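Unconventional myosin IB (Entamoeba histolytica, PDB 5XGG) probably works as an actin-based motor, with a C-terminal SH3 domain, the part described here, thought to recruit partners through proline-rich peptides. Local coordinates at residues L21-K24 with I28-I31; W38-L43 with E47-N52. All blocks are in the same frame, centred on the assembly; numbering follows the deposited sequence.

Both contacts lie within one SH3 domain, their centres about 6 Å apart, but they sit at different depths. Contact 1 is buried and wholly apolar: the loop 21-24 lays two side chains against one isoleucine of strand 28-35. Contact 2 is larger and only partly buried; it pairs strands 38-43 and 46-51 through backbone hydrogen bonds and adds tryptophan packing and a salt bridge. Strands 28-35 and 38-43 are neighbours in the sheet, with Thr30 O 2.8 Å from Glu42 N, a probable hydrogen bond. Ile50 of contact 2 packs on Phe23, Leu21 and Ile29 of contact 1, so the inner side of the hairpin closes over the same hydrophobic core.

Contact 1: L21-K24 with I28-I31; sequences LSFK and IITI
Ile29 reaches from strand 28-31 into the loop 21-24 and meets Phe23 with one branch and Leu21 with the other. Its longer arm does the main work. CG1 stands beside the backbone N and the chain then runs extended (chi2 169°), carrying CD1 over one face of the Phe23 ring. The methyl lies 4.0 Å from the centroid of the Phe23 ring, measured from Ile29 CD1, and only 25° off the ring normal, a CH-pi contact. It is displaced from the middle of the ring toward the end that bears CB, which is why its shortest approach is Ile29 CD1 to Phe23 CG, 3.7 Å. The isoleucine arm comes in roughly square to the phenylalanine side chain. Phe23 can offer this face because its CG is set between the backbone N and the carbonyl carbon (chi1 53°), with the ring plane turned about a quarter-turn round CB-CG.

The branch methyl serves the second partner: Ile29 CG2 rests 4.1 Å from Leu21 CD2, the two side chains running alongside each other in opposite senses. Ser22, between the two loop residues, points away from the strand, and its OG is hydrogen-bonded to Ala15 N. The backbone of Phe23 bonds to Tyr13 and that of Leu21 to Trp49, while Ile29 pairs with Val7 of strand 6-9. Ile50 touches Leu21, Phe23 and Ile29, and Leu43 lies against Leu21 and Phe23.

This is how the loop between strands 6-9 and 28-35, the RT loop of SH3 domains, is seated on the barrel. All three touching residues are buried, meeting through methyl groups and an aromatic face; the chemistry therefore implies cohesion by hydrophobic burial and dispersion, with directional bonds supplied around it, by the backbones of Leu21, Phe23 and Ile29 and by Ser22 OG.

Contact 2: W38-L43 with E47-N52; sequences WWKGEL and EGWIPN
The antiparallel beta hairpin of strands 38-43 and 46-51 brings Trp39 opposite Ile50 and Gly41 opposite Gly48 as hydrogen-bonded pairs. In the first, Trp39 N donates to Ile50 O (2.8 Å) and Ile50 N returns a bond to Trp39 O; the glycine pair repeats the exchange. Between them, Lys40 and Trp49 form a non-hydrogen-bonded pair whose side chains share a face with Trp38, Pro51, Glu42 and Glu47. Lys40 spreads over one face of the Trp49 ring, its CB 4.0 Å from the centroid of the six-membered ring of Trp49. A bend at chi3 (-96°) helps bring Lys40 NZ to 3.1 Å from Glu47 OE2, a salt bridge in which NZ comes to the carboxylate from above its plane.

At the other end, Trp38 lays the CE3-CZ3 side of its ring against Pro51, whose CA lies over one face toward the rim; Trp38 CZ3 is 3.6 Å from Pro51 CD. Trp39 points to the opposite face of the sheet, and Asn52 CB sits 3.6 Å from the centroid of its five-membered ring, nearly over the centre, as a CH-pi contact. The amide of Asn52 stands 69° from that ring plane.

Two consecutive tryptophans at the start of strand 38-43, the first opposite a proline on the neighbouring strand, are characteristic of SH3 domains, where the first tryptophan and this proline commonly line the groove for proline-rich peptides.

Contact 1: L21-K24 with I28-I31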
loop_
_atom_site.group_PDB
_atom_site.type_symbol
_atom_site.label_atom_id
_atom_site.label_comp_id
_atom_site.label_asym_id
_atom_site.label_seq_id
_atom_site.Cartn_x
_atom_site.Cartn_y
_atom_site.Cartn_z
ATOM N N LEU A 21 -8.931 -1.004 2.045
ATOM C CA LEU A 21 -8.697 -0.750 0.623
ATOM C C LEU A 21 -8.499 -2.060 -0.103
ATOM O O LEU A 21 -7.583 -2.842 0.187
ATOM C CB LEU A 21 -7.496 0.194 0.484
ATOM C CG LEU A 21 -6.993 0.531 -0.932
ATOM C CD1 LEU A 21 -8.004 1.373 -1.655
ATOM C CD2 LEU A 21 -5.577 1.255 -0.779
ATOM N N SER A 22 -9.281 -2.292 -1.148
ATOM C CA SER A 22 -9.028 -3.384 -2.084
ATOM C C SER A 22 -7.985 -3.068 -3.139
ATOM O O SER A 22 -7.724 -1.870 -3.430
ATOM C CB SER A 22 -10.322 -3.774 -2.827
ATOM O OG SER A 22 -11.403 -4.046 -1.944
ATOM N N PHE A 23 -7.379 -4.125 -3.697
ATOM C CA PHE A 23 -6.329 -3.919 -4.686
ATOM C C PHE A 23 -6.072 -5.246 -5.389
ATOM O O PHE A 23 -6.511 -6.319 -4.953
ATOM C CB PHE A 23 -5.023 -3.309 -4.057
ATOM C CG PHE A 23 -4.510 -4.049 -2.907
ATOM C CD1 PHE A 23 -3.583 -5.125 -3.072
ATOM C CD2 PHE A 23 -4.864 -3.658 -1.598
ATOM C CE1 PHE A 23 -3.131 -5.844 -1.945
ATOM C CE2 PHE A 23 -4.390 -4.393 -0.484
ATOM C CZ PHE A 23 -3.505 -5.451 -0.669
ATOM N N LYS A 24 -5.383 -5.131 -6.521
ATOM C CA LYS A 24 -5.023 -6.243 -7.343
ATOM C C LYS A 24 -3.509 -6.345 -7.394
ATOM O O LYS A 24 -2.798 -5.381 -7.127
ATOM C CB LYS A 24 -5.706 -6.071 -8.707
ATOM C CG LYS A 24 -5.006 -5.259 -9.734
ATOM C CD LYS A 24 -5.988 -4.853 -10.862
ATOM C CE LYS A 24 -5.309 -3.961 -11.943
ATOM N NZ LYS A 24 -5.117 -2.548 -11.467
ATOM N N ILE A 28 0.417 -0.289 -7.342
ATOM C CA ILE A 28 1.411 0.527 -6.615
ATOM C C ILE A 28 0.644 1.455 -5.680
ATOM O O ILE A 28 -0.164 2.286 -6.151
ATOM C CB ILE A 28 2.337 1.410 -7.553
ATOM C CG1 ILE A 28 2.977 0.565 -8.673
ATOM C CG2 ILE A 28 3.338 2.202 -6.750
ATOM C CD1 ILE A 28 3.737 -0.568 -8.220
ATOM N N ILE A 29 0.762 1.184 -4.406
ATOM C CA ILE A 29 0.008 1.822 -3.328
ATOM C C ILE A 29 0.958 2.730 -2.520
ATOM O O ILE A 29 2.039 2.325 -2.117
ATOM C CB ILE A 29 -0.673 0.742 -2.435
ATOM C CG1 ILE A 29 -1.466 -0.161 -3.343
ATOM C CG2 ILE A 29 -1.488 1.410 -1.360
ATOM C CD1 ILE A 29 -1.951 -1.383 -2.604
ATOM N N THR A 30 0.532 3.995 -2.312
ATOM C CA THR A 30 1.252 4.956 -1.485
ATOM C C THR A 30 0.873 4.821 -0.018
ATOM O O THR A 30 -0.289 4.724 0.303
ATOM C CB THR A 30 0.943 6.353 -2.055
ATOM O OG1 THR A 30 1.395 6.406 -3.442
ATOM C CG2 THR A 30 1.702 7.407 -1.222
ATOM N N ILE A 31 1.830 4.866 0.906
ATOM C CA ILE A 31 1.599 4.605 2.319
ATOM C C ILE A 31 1.563 5.916 3.090
ATOM O O ILE A 31 2.515 6.700 3.044
ATOM C CB ILE A 31 2.659 3.632 2.902
ATOM C CG1 ILE A 31 2.667 2.381 2.036
ATOM C CG2 ILE A 31 2.331 3.387 4.365
ATOM C CD1 ILE A 31 1.362 1.578 1.943
#

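Contact 2: W38-L43 with E47-N52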
loop_
_atom_site.group_PDB
_atom_site.type_symbol
_atom_site.label_atom_id
_atom_site.label_comp_id
_atom_site.label_asym_id
_atom_site.label_seq_id
_atom_site.Cartn_x
_atom_site.Cartn_y
_atom_site.Cartn_z
ATOM N N TRP A 38 -1.111 -3.462 9.637
ATOM C CA TRP A 38 -1.963 -2.763 8.661
ATOM C C TRP A 38 -1.429 -1.411 8.348
ATOM O O TRP A 38 -1.062 -0.662 9.281
ATOM C CB TRP A 38 -3.350 -2.568 9.218
ATOM C CG TRP A 38 -4.053 -3.929 9.387
ATOM C CD1 TRP A 38 -3.976 -4.771 10.450
ATOM C CD2 TRP A 38 -4.894 -4.534 8.455
ATOM N NE1 TRP A 38 -4.736 -5.905 10.233
ATOM C CE2 TRP A 38 -5.365 -5.744 9.029
ATOM C CE3 TRP A 38 -5.361 -4.169 7.213
ATOM C CZ2 TRP A 38 -6.237 -6.576 8.363
ATOM C CZ3 TRP A 38 -6.295 -4.986 6.583
ATOM C CH2 TRP A 38 -6.681 -6.180 7.142
ATOM N N TRP A 39 -1.363 -1.090 7.060
ATOM C CA TRP A 39 -0.811 0.197 6.619
ATOM C C TRP A 39 -1.893 0.956 5.958
ATOM O O TRP A 39 -2.754 0.402 5.329
ATOM C CB TRP A 39 0.308 0.017 5.659
ATOM C CG TRP A 39 1.612 -0.504 6.353
ATOM C CD1 TRP A 39 1.751 -0.876 7.685
ATOM C CD2 TRP A 39 2.784 -0.893 5.720
ATOM N NE1 TRP A 39 3.024 -1.346 7.928
ATOM C CE2 TRP A 39 3.689 -1.346 6.733
ATOM C CE3 TRP A 39 3.247 -0.767 4.429
ATOM C CZ2 TRP A 39 4.942 -1.768 6.436
ATOM C CZ3 TRP A 39 4.509 -1.188 4.138
ATOM C CH2 TRP A 39 5.377 -1.619 5.131
ATOM N N LYS A 40 -1.911 2.278 6.120
ATOM C CA LYS A 40 -2.952 3.037 5.445
ATOM C C LYS A 40 -2.490 3.408 4.047
ATOM O O LYS A 40 -1.490 4.076 3.902
ATOM C CB LYS A 40 -3.244 4.306 6.255
ATOM C CG LYS A 40 -4.315 5.106 5.641
ATOM C CD LYS A 40 -4.762 6.180 6.559
ATOM C CE LYS A 40 -5.979 5.721 7.337
ATOM N NZ LYS A 40 -6.545 7.002 7.723
ATOM N N GLY A 41 -3.124 2.821 3.017
ATOM C CA GLY A 41 -2.735 3.014 1.626
ATOM C C GLY A 41 -3.612 3.979 0.899
ATOM O O GLY A 41 -4.760 4.227 1.325
ATOM N N GLU A 42 -3.067 4.509 -0.187
ATOM C CA GLU A 42 -3.732 5.371 -1.099
ATOM C C GLU A 42 -3.489 4.884 -2.491
ATOM O O GLU A 42 -2.343 4.719 -2.861
ATOM C CB GLU A 42 -3.125 6.737 -0.874
ATOM C CG GLU A 42 -3.797 7.823 -1.628
ATOM C CD GLU A 42 -3.579 7.835 -3.076
ATOM O OE1 GLU A 42 -2.469 7.596 -3.562
ATOM O OE2 GLU A 42 -4.599 8.125 -3.764
ATOM N N LEU A 43 -4.578 4.721 -3.271
ATOM C CA LEU A 43 -4.532 4.170 -4.582
ATOM C C LEU A 43 -5.694 4.785 -5.385
ATOM O O LEU A 43 -6.784 4.736 -4.961
ATOM C CB LEU A 43 -4.717 2.665 -4.513
ATOM C CG LEU A 43 -4.803 1.895 -5.819
ATOM C CD1 LEU A 43 -3.481 1.941 -6.521
ATOM C CD2 LEU A 43 -5.119 0.476 -5.421
ATOM N N GLU A 47 -8.503 5.785 -0.117
ATOM C CA GLU A 47 -7.595 5.581 1.062
ATOM C C GLU A 47 -8.260 4.523 1.947
ATOM O O GLU A 47 -9.491 4.529 2.133
ATOM C CB GLU A 47 -7.404 6.913 1.803
ATOM C CG GLU A 47 -6.672 6.907 3.105
ATOM C CD GLU A 47 -6.764 8.236 3.876
ATOM O OE1 GLU A 47 -7.691 9.050 3.659
ATOM O OE2 GLU A 47 -6.076 8.310 4.922
ATOM N N GLY A 48 -7.481 3.565 2.381
ATOM C CA GLY A 48 -7.984 2.594 3.342
ATOM C C GLY A 48 -6.837 1.736 3.879
ATOM O O GLY A 48 -5.720 1.745 3.357
ATOM N N TRP A 49 -7.125 0.950 4.895
ATOM C CA TRP A 49 -6.126 0.062 5.422
ATOM C C TRP A 49 -5.931 -1.155 4.511
ATOM O O TRP A 49 -6.873 -1.757 4.012
ATOM C CB TRP A 49 -6.518 -0.433 6.840
ATOM C CG TRP A 49 -6.624 0.628 7.817
ATOM C CD1 TRP A 49 -7.777 1.211 8.243
ATOM C CD2 TRP A 49 -5.535 1.334 8.468
ATOM N NE1 TRP A 49 -7.473 2.228 9.163
ATOM C CE2 TRP A 49 -6.124 2.308 9.334
ATOM C CE3 TRP A 49 -4.141 1.218 8.440
ATOM C CZ2 TRP A 49 -5.349 3.212 10.072
ATOM C CZ3 TRP A 49 -3.363 2.003 9.261
ATOM C CH2 TRP A 49 -3.959 3.047 10.058
ATOM N N ILE A 50 -4.668 -1.551 4.446
ATOM C CA ILE A 50 -4.223 -2.742 3.739
ATOM C C ILE A 50 -3.338 -3.577 4.649
ATOM O O ILE A 50 -2.608 -3.093 5.492
ATOM C CB ILE A 50 -3.458 -2.374 2.472
ATOM C CG1 ILE A 50 -2.047 -1.713 2.732
ATOM C CG2 ILE A 50 -4.245 -1.481 1.557
ATOM C CD1 ILE A 50 -1.237 -1.479 1.453
ATOM N N PRO A 51 -3.406 -4.903 4.492
ATOM C CA PRO A 51 -2.483 -5.801 5.195
ATOM C C PRO A 51 -1.085 -5.757 4.612
ATOM O O PRO A 51 -0.920 -5.973 3.392
ATOM C CB PRO A 51 -3.126 -7.181 4.935
ATOM C CG PRO A 51 -3.883 -6.996 3.690
ATOM C CD PRO A 51 -4.314 -5.589 3.606
ATOM N N ASN A 52 -0.084 -5.389 5.445
ATOM C CA ASN A 52 1.239 -5.196 4.920
ATOM C C ASN A 52 1.895 -6.461 4.395
ATOM O O ASN A 52 2.770 -6.368 3.623
ATOM C CB ASN A 52 2.137 -4.435 5.926
ATOM C CG ASN A 52 2.562 -5.284 7.143
ATOM O OD1 ASN A 52 2.685 -6.477 7.076
ATOM N ND2 ASN A 52 2.851 -4.617 8.250
#